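Local coordinates for ABC sugar transporter, periplasmic sugar binding protein (Legionella pneumophila subsp. pneumophila, PDB 3ROT) that probably binds a sugar in the periplasm and passes it to an ABC transporter for uptake, at residues A[24-29]-A[34-39]; A[86-91]-A[260-265]. All blocks are in the same frame, centred on the assembly; numbering follows the deposited sequence.

Interaction 1 (A[24-29]-A[34-39]); sequences GAKKAA and VDLQIL
The helix-to-strand half of a beta-alpha-beta unit, formed by strand 5-9, helix 16-32 and strand 35-39 of a Rossmann-like periplasmic binding protein lobe, brings Ala29 against Val34 and Leu36. The axes of helix 24-29 and strand 35-39 come within 8.4 Å at 163°, nearly antiparallel, as expected when a chain turns back from a helix into the next parallel strand. Where they converge, Val34 N donates to Ala29 O at 3.1 Å; the bond is nearly straight at the hydrogen (164°), and the donor is tilted out of the carbonyl plane. Beside it, Val34 CG2 rests 3.8 Å from Ala29 CA. Further along, Ala29 CB meets Leu36 CB at 3.8 Å. Leu36 has CG anti to its own N (chi1 166°), which carries CD1 up the helix to Ala25, 3.7 Å from Ala25 CB, while CD2 faces Lys26. The aliphatic part of Lys26 crosses Ile38 at about a right angle, Lys26 CG lying 3.9 Å from Ile38 CD1; the Lys26 chain then bends at chi3, and Lys26 NZ makes a hydrogen bond to Asn173 OD1 of the second subunit. Strand 35-39 is the outermost of its sheet within the chain and pairs with strand 5-9, while Ile255 of helix 247-264 packs on both Ala25 and Leu36.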
ATOM      1  N   GLY A  24     -15.795  -3.665  -9.364  1.00 23.20           N
ATOM      2  CA  GLY A  24     -16.755  -4.587  -9.949  1.00 21.82           C
ATOM      3  C   GLY A  24     -18.119  -4.438  -9.285  1.00 20.48           C
ATOM      4  O   GLY A  24     -19.162  -4.474  -9.943  1.00 21.26           O
ATOM      5  N   ALA A  25     -18.112  -4.266  -7.970  1.00 18.68           N
ATOM      6  CA  ALA A  25     -19.342  -4.108  -7.216  1.00 22.33           C
ATOM      7  C   ALA A  25     -20.027  -2.784  -7.588  1.00 25.10           C
ATOM      8  O   ALA A  25     -21.239  -2.742  -7.812  1.00 24.00           O
ATOM      9  CB  ALA A  25     -19.042  -4.151  -5.725  1.00 20.69           C
ATOM     10  N   LYS A  26     -19.238  -1.711  -7.653  1.00 24.67           N
ATOM     11  CA  LYS A  26     -19.740  -0.383  -8.008  1.00 26.06           C
ATOM     12  C   LYS A  26     -20.297  -0.336  -9.432  1.00 27.79           C
ATOM     13  O   LYS A  26     -21.315   0.319  -9.689  1.00 28.80           O
ATOM     14  CB  LYS A  26     -18.619   0.654  -7.854  1.00 25.46           C
ATOM     15  CG  LYS A  26     -18.107   0.780  -6.421  1.00 28.38           C
ATOM     16  CD  LYS A  26     -17.159   1.958  -6.241  1.00 30.78           C
ATOM     17  CE  LYS A  26     -15.931   1.842  -7.131  1.00 32.48           C
ATOM     18  NZ  LYS A  26     -14.940   2.919  -6.836  1.00 35.31           N
ATOM     19  N   LYS A  27     -19.619  -1.019 -10.355  1.00 27.67           N
ATOM     20  CA  LYS A  27     -20.049  -1.064 -11.743  1.00 30.03           C
ATOM     21  C   LYS A  27     -21.408  -1.768 -11.828  1.00 28.97           C
ATOM     22  O   LYS A  27     -22.300  -1.339 -12.559  1.00 28.97           O
ATOM     23  CB  LYS A  27     -19.014  -1.803 -12.599  1.00 30.88           C
ATOM     24  CG  LYS A  27     -19.319  -1.763 -14.085  1.00 38.57           C
ATOM     25  CD  LYS A  27     -19.304  -0.329 -14.598  1.00 41.82           C
ATOM     26  CE  LYS A  27     -20.367  -0.114 -15.662  1.00 46.29           C
ATOM     27  NZ  LYS A  27     -20.174  -1.017 -16.835  1.00 49.39           N
ATOM     28  N   ALA A  28     -21.554  -2.854 -11.075  1.00 27.85           N
ATOM     29  CA  ALA A  28     -22.805  -3.600 -11.049  1.00 28.24           C
ATOM     30  C   ALA A  28     -23.889  -2.715 -10.440  1.00 28.42           C
ATOM     31  O   ALA A  28     -25.009  -2.658 -10.945  1.00 27.44           O
ATOM     32  CB  ALA A  28     -22.638  -4.868 -10.232  1.00 26.38           C
ATOM     33  N   ALA A  29     -23.550  -2.020  -9.358  1.00 28.20           N
ATOM     34  CA  ALA A  29     -24.501  -1.127  -8.704  1.00 30.74           C
ATOM     35  C   ALA A  29     -24.995  -0.078  -9.705  1.00 33.64           C
ATOM     36  O   ALA A  29     -26.195   0.200  -9.793  1.00 34.53           O
ATOM     37  CB  ALA A  29     -23.844  -0.443  -7.516  1.00 29.33           C
ATOM     38  N   VAL A  34     -28.788   0.732  -8.275  1.00 34.80           N
ATOM     39  CA  VAL A  34     -29.045   0.599  -6.847  1.00 32.68           C
ATOM     40  C   VAL A  34     -27.929   1.343  -6.129  1.00 32.81           C
ATOM     41  O   VAL A  34     -26.902   1.661  -6.732  1.00 31.17           O
ATOM     42  CB  VAL A  34     -29.051  -0.887  -6.377  1.00 32.37           C
ATOM     43  CG1 VAL A  34     -30.202  -1.646  -7.031  1.00 31.67           C
ATOM     44  CG2 VAL A  34     -27.721  -1.545  -6.705  1.00 30.57           C
ATOM     45  N   ASP A  35     -28.136   1.643  -4.853  1.00 34.27           N
ATOM     46  CA  ASP A  35     -27.119   2.339  -4.085  1.00 36.85           C
ATOM     47  C   ASP A  35     -26.230   1.321  -3.385  1.00 36.09           C
ATOM     48  O   ASP A  35     -26.699   0.281  -2.923  1.00 34.16           O
ATOM     49  CB  ASP A  35     -27.755   3.283  -3.063  1.00 40.64           C
ATOM     50  CG  ASP A  35     -28.491   4.447  -3.722  1.00 46.12           C
ATOM     51  OD1 ASP A  35     -28.015   4.939  -4.771  1.00 46.31           O
ATOM     52  OD2 ASP A  35     -29.538   4.878  -3.185  1.00 49.09           O
ATOM     53  N   LEU A  36     -24.939   1.628  -3.318  1.00 34.90           N
ATOM     54  CA  LEU A  36     -23.981   0.743  -2.694  1.00 35.24           C
ATOM     55  C   LEU A  36     -22.974   1.486  -1.844  1.00 34.01           C
ATOM     56  O   LEU A  36     -22.290   2.393  -2.319  1.00 33.61           O
ATOM     57  CB  LEU A  36     -23.250  -0.068  -3.770  1.00 37.75           C
ATOM     58  CG  LEU A  36     -21.969  -0.826  -3.398  1.00 40.47           C
ATOM     59  CD1 LEU A  36     -21.707  -1.927  -4.392  1.00 42.09           C
ATOM     60  CD2 LEU A  36     -20.797   0.132  -3.376  1.00 44.27           C
ATOM     61  N   GLN A  37     -22.892   1.096  -0.579  1.00 31.84           N
ATOM     62  CA  GLN A  37     -21.927   1.692   0.326  1.00 33.25           C
ATOM     63  C   GLN A  37     -20.875   0.617   0.615  1.00 32.93           C
ATOM     64  O   GLN A  37     -21.212  -0.548   0.828  1.00 30.44           O
ATOM     65  CB  GLN A  37     -22.606   2.132   1.626  1.00 36.31           C
ATOM     66  CG  GLN A  37     -21.676   2.883   2.566  1.00 40.59           C
ATOM     67  CD  GLN A  37     -22.409   3.608   3.685  1.00 44.78           C
ATOM     68  OE1 GLN A  37     -21.779   4.194   4.571  1.00 47.53           O
ATOM     69  NE2 GLN A  37     -23.739   3.576   3.651  1.00 46.44           N
ATOM     70  N   ILE A  38     -19.605   1.008   0.604  1.00 31.69           N
ATOM     71  CA  ILE A  38     -18.516   0.076   0.865  1.00 31.57           C
ATOM     72  C   ILE A  38     -17.879   0.419   2.205  1.00 31.52           C
ATOM     73  O   ILE A  38     -17.470   1.558   2.436  1.00 31.57           O
ATOM     74  CB  ILE A  38     -17.441   0.147  -0.257  1.00 32.63           C
ATOM     75  CG1 ILE A  38     -18.078  -0.221  -1.603  1.00 30.78           C
ATOM     76  CG2 ILE A  38     -16.274  -0.796   0.059  1.00 30.52           C
ATOM     77  CD1 ILE A  38     -17.111  -0.260  -2.746  1.00 27.58           C
ATOM     78  N   LEU A  39     -17.811  -0.574   3.087  1.00 31.85           N
ATOM     79  CA  LEU A  39     -17.235  -0.407   4.418  1.00 32.20           C
ATOM     80  C   LEU A  39     -16.037  -1.332   4.590  1.00 33.08           C
ATOM     81  O   LEU A  39     -16.149  -2.549   4.421  1.00 31.79           O
ATOM     82  CB  LEU A  39     -18.283  -0.720   5.493  1.00 31.72           C
ATOM     83  CG  LEU A  39     -19.553   0.142   5.485  1.00 33.39           C
ATOM     84  CD1 LEU A  39     -20.488  -0.330   6.591  1.00 34.19           C
ATOM     85  CD2 LEU A  39     -19.184   1.614   5.681  1.00 32.63           C
TER

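Interaction 2 (A[86-91]-A[260-265]); sequences NIPVIA and LMNRYQ
Met261, a selenomethionine near the C-terminal end of helix 247-264, touches Pro88 at the entrance to strand 89-92, joining this late helix to the parallel sheet of the Rossmann-like lobe that contains strand 89-92. Its CB points toward 86-91, and CG stands anti to the backbone N (chi1 180°). With chi2 at -175° the chain remains extended, so CB and CG serve as a spacer and carry SE to the proline ring. The spacing is wide: the closest CA pair, Pro88 and Met261, is 8.9 Å apart. SE makes the contact, lying 3.7 Å from Pro88 CB and 4.0 Å from Pro88 CG, with the two side chains meeting obliquely. The Met261 side chain also packs on Leu105 and Pro268. No hydrogen bond links the segments; the 111 Å² buried between them shows a small contact, and the partly exposed residues that make it place it near the surface. Pro88 is tied into the sheet by a backbone hydrogen bond with Ile65. Next along the helix, Asn262 directs its amide nitrogen to Tyr6 OH and Ser63 O, while Asn262 OD1 lies only loosely near the proline ring, 4.5 Å from Pro88 CG.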
ATOM      1  N   ASN A  86     -33.923 -11.086   8.561  1.00 43.87           N
ATOM      2  CA  ASN A  86     -34.246 -11.448   7.188  1.00 43.73           C
ATOM      3  C   ASN A  86     -33.503 -10.604   6.146  1.00 42.20           C
ATOM      4  O   ASN A  86     -33.977 -10.422   5.023  1.00 41.47           O
ATOM      5  CB  ASN A  86     -35.758 -11.357   6.962  1.00 47.57           C
ATOM      6  CG  ASN A  86     -36.187 -11.951   5.631  1.00 51.15           C
ATOM      7  OD1 ASN A  86     -35.936 -13.126   5.350  1.00 52.10           O
ATOM      8  ND2 ASN A  86     -36.841 -11.137   4.802  1.00 53.06           N
ATOM      9  N   ILE A  87     -32.340 -10.081   6.533  1.00 39.65           N
ATOM     10  CA  ILE A  87     -31.507  -9.301   5.624  1.00 37.60           C
ATOM     11  C   ILE A  87     -30.592 -10.309   4.930  1.00 36.15           C
ATOM     12  O   ILE A  87     -29.819 -11.007   5.590  1.00 35.51           O
ATOM     13  CB  ILE A  87     -30.637  -8.274   6.384  1.00 37.54           C
ATOM     14  CG1 ILE A  87     -31.534  -7.224   7.048  1.00 37.60           C
ATOM     15  CG2 ILE A  87     -29.668  -7.590   5.419  1.00 36.96           C
ATOM     16  CD1 ILE A  87     -30.811  -6.314   8.010  1.00 37.59           C
ATOM     17  N   PRO A  88     -30.675 -10.408   3.594  1.00 34.25           N
ATOM     18  CA  PRO A  88     -29.840 -11.350   2.846  1.00 31.71           C
ATOM     19  C   PRO A  88     -28.358 -11.038   2.997  1.00 29.87           C
ATOM     20  O   PRO A  88     -27.949  -9.884   2.899  1.00 27.94           O
ATOM     21  CB  PRO A  88     -30.304 -11.159   1.402  1.00 32.04           C
ATOM     22  CG  PRO A  88     -31.692 -10.605   1.543  1.00 34.64           C
ATOM     23  CD  PRO A  88     -31.544  -9.647   2.685  1.00 34.38           C
ATOM     24  N   VAL A  89     -27.557 -12.067   3.240  1.00 28.29           N
ATOM     25  CA  VAL A  89     -26.123 -11.881   3.371  1.00 28.18           C
ATOM     26  C   VAL A  89     -25.396 -12.868   2.472  1.00 27.87           C
ATOM     27  O   VAL A  89     -25.660 -14.065   2.507  1.00 28.87           O
ATOM     28  CB  VAL A  89     -25.644 -12.085   4.817  1.00 29.40           C
ATOM     29  CG1 VAL A  89     -24.147 -11.840   4.896  1.00 25.39           C
ATOM     30  CG2 VAL A  89     -26.385 -11.134   5.746  1.00 29.43           C
ATOM     31  N   ILE A  90     -24.501 -12.343   1.645  1.00 26.34           N
ATOM     32  CA  ILE A  90     -23.717 -13.163   0.735  1.00 27.72           C
ATOM     33  C   ILE A  90     -22.259 -13.087   1.159  1.00 25.03           C
ATOM     34  O   ILE A  90     -21.760 -12.015   1.490  1.00 27.10           O
ATOM     35  CB  ILE A  90     -23.876 -12.672  -0.728  1.00 28.64           C
ATOM     36  CG1 ILE A  90     -25.251 -13.092  -1.256  1.00 30.38           C
ATOM     37  CG2 ILE A  90     -22.776 -13.248  -1.614  1.00 30.34           C
ATOM     38  CD1 ILE A  90     -25.488 -12.715  -2.710  1.00 34.60           C
ATOM     39  N   ALA A  91     -21.582 -14.229   1.183  1.00 25.10           N
ATOM     40  CA  ALA A  91     -20.180 -14.246   1.573  1.00 22.27           C
ATOM     41  C   ALA A  91     -19.317 -14.130   0.319  1.00 21.90           C
ATOM     42  O   ALA A  91     -19.575 -14.792  -0.683  1.00 21.92           O
ATOM     43  CB  ALA A  91     -19.848 -15.538   2.323  1.00 21.72           C
ATOM     44  N   LEU A 260     -30.909  -9.254  -8.064  1.00 28.36           N
ATOM     45  CA  LEU A 260     -31.815 -10.170  -8.755  1.00 29.21           C
ATOM     46  C   LEU A 260     -32.702 -10.869  -7.734  1.00 30.25           C
ATOM     47  O   LEU A 260     -33.850 -11.212  -8.005  1.00 28.20           O
ATOM     48  CB  LEU A 260     -31.026 -11.221  -9.549  1.00 29.98           C
ATOM     49  CG  LEU A 260     -30.236 -10.750 -10.777  1.00 30.98           C
ATOM     50  CD1 LEU A 260     -29.404 -11.907 -11.335  1.00 32.84           C
ATOM     51  CD2 LEU A 260     -31.188 -10.221 -11.830  1.00 31.46           C
HETATM   52  N   MSE A 261     -32.147 -11.075  -6.551  1.00 30.70           N
HETATM   53  CA  MSE A 261     -32.866 -11.732  -5.481  1.00 34.72           C
HETATM   54  C   MSE A 261     -34.029 -10.862  -4.993  1.00 34.33           C
HETATM   55  O   MSE A 261     -35.140 -11.352  -4.805  1.00 32.43           O
HETATM   56  CB  MSE A 261     -31.899 -12.028  -4.337  1.00 39.88           C
HETATM   57  CG  MSE A 261     -32.530 -12.707  -3.157  1.00 48.38           C
HETATM   58 SE   MSE A 261     -31.271 -12.904  -1.701  1.00 57.20          SE
HETATM   59  CE  MSE A 261     -32.149 -14.401  -0.839  1.00 52.64           C
ATOM     60  N   ASN A 262     -33.774  -9.573  -4.804  1.00 33.97           N
ATOM     61  CA  ASN A 262     -34.813  -8.663  -4.338  1.00 35.83           C
ATOM     62  C   ASN A 262     -35.841  -8.299  -5.408  1.00 35.85           C
ATOM     63  O   ASN A 262     -37.032  -8.238  -5.124  1.00 35.54           O
ATOM     64  CB  ASN A 262     -34.189  -7.381  -3.776  1.00 37.85           C
ATOM     65  CG  ASN A 262     -33.408  -7.627  -2.495  1.00 40.52           C
ATOM     66  OD1 ASN A 262     -33.904  -8.264  -1.564  1.00 43.15           O
ATOM     67  ND2 ASN A 262     -32.189  -7.112  -2.437  1.00 41.14           N
ATOM     68  N   ARG A 263     -35.384  -8.064  -6.631  1.00 34.92           N
ATOM     69  CA  ARG A 263     -36.279  -7.687  -7.724  1.00 37.79           C
ATOM     70  C   ARG A 263     -37.076  -8.814  -8.364  1.00 38.56           C
ATOM     71  O   ARG A 263     -38.181  -8.585  -8.861  1.00 37.91           O
ATOM     72  CB  ARG A 263     -35.496  -6.998  -8.842  1.00 37.15           C
ATOM     73  CG  ARG A 263     -35.097  -5.583  -8.550  1.00 39.05           C
ATOM     74  CD  ARG A 263     -34.268  -5.022  -9.685  1.00 40.58           C
ATOM     75  NE  ARG A 263     -33.743  -3.702  -9.351  1.00 41.17           N
ATOM     76  CZ  ARG A 263     -32.866  -3.041 -10.096  1.00 41.99           C
ATOM     77  NH1 ARG A 263     -32.408  -3.577 -11.222  1.00 40.34           N
ATOM     78  NH2 ARG A 263     -32.459  -1.838  -9.717  1.00 43.48           N
ATOM     79  N   TYR A 264     -36.523 -10.024  -8.360  1.00 38.79           N
ATOM     80  CA  TYR A 264     -37.187 -11.129  -9.027  1.00 37.82           C
ATOM     81  C   TYR A 264     -37.503 -12.379  -8.215  1.00 38.62           C
ATOM     82  O   TYR A 264     -37.965 -13.376  -8.767  1.00 40.41           O
ATOM     83  CB  TYR A 264     -36.368 -11.502 -10.256  1.00 37.17           C
ATOM     84  CG  TYR A 264     -36.027 -10.310 -11.119  1.00 37.09           C
ATOM     85  CD1 TYR A 264     -37.033  -9.491 -11.632  1.00 38.02           C
ATOM     86  CD2 TYR A 264     -34.700  -9.999 -11.432  1.00 35.58           C
ATOM     87  CE1 TYR A 264     -36.730  -8.398 -12.435  1.00 36.35           C
ATOM     88  CE2 TYR A 264     -34.385  -8.909 -12.232  1.00 35.34           C
ATOM     89  CZ  TYR A 264     -35.407  -8.114 -12.731  1.00 37.22           C
ATOM     90  OH  TYR A 264     -35.111  -7.045 -13.539  1.00 37.95           O
ATOM     91  N   GLN A 265     -37.268 -12.323  -6.911  1.00 37.79           N
ATOM     92  CA  GLN A 265     -37.558 -13.448  -6.032  1.00 40.18           C
ATOM     93  C   GLN A 265     -36.805 -14.712  -6.447  1.00 39.74           C
ATOM     94  O   GLN A 265     -37.349 -15.818  -6.432  1.00 40.09           O
ATOM     95  CB  GLN A 265     -39.068 -13.716  -6.006  1.00 43.23           C
ATOM     96  CG  GLN A 265     -39.923 -12.566  -5.443  1.00 46.98           C
ATOM     97  CD  GLN A 265     -39.990 -11.352  -6.364  1.00 49.79           C
ATOM     98  OE1 GLN A 265     -40.378 -11.456  -7.532  1.00 51.08           O
ATOM     99  NE2 GLN A 265     -39.618 -10.188  -5.835  1.00 51.89           N
TER

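Both contacts set a helix against the same six-stranded parallel sheet, but at different strands: interaction 1 at 35-39, outermost within the chain, and interaction 2 at the mouth of 89-92. Interaction 1 is local in sequence and partly buried, with 270 Å² covered, a backbone hydrogen bond and several aliphatic contacts. Interaction 2 spans 169 residues, lies at the surface and relies chiefly on one selenium-to-proline contact. The centres of interaction 1 and interaction 2 are about 15 Å apart. Helix 247-264 connects them: it packs on 24-29 and 34-39 through Ile255, and its Arg263 NH2 sits 3.5 Å from Val34 CG1 while bonding to Leu32 O.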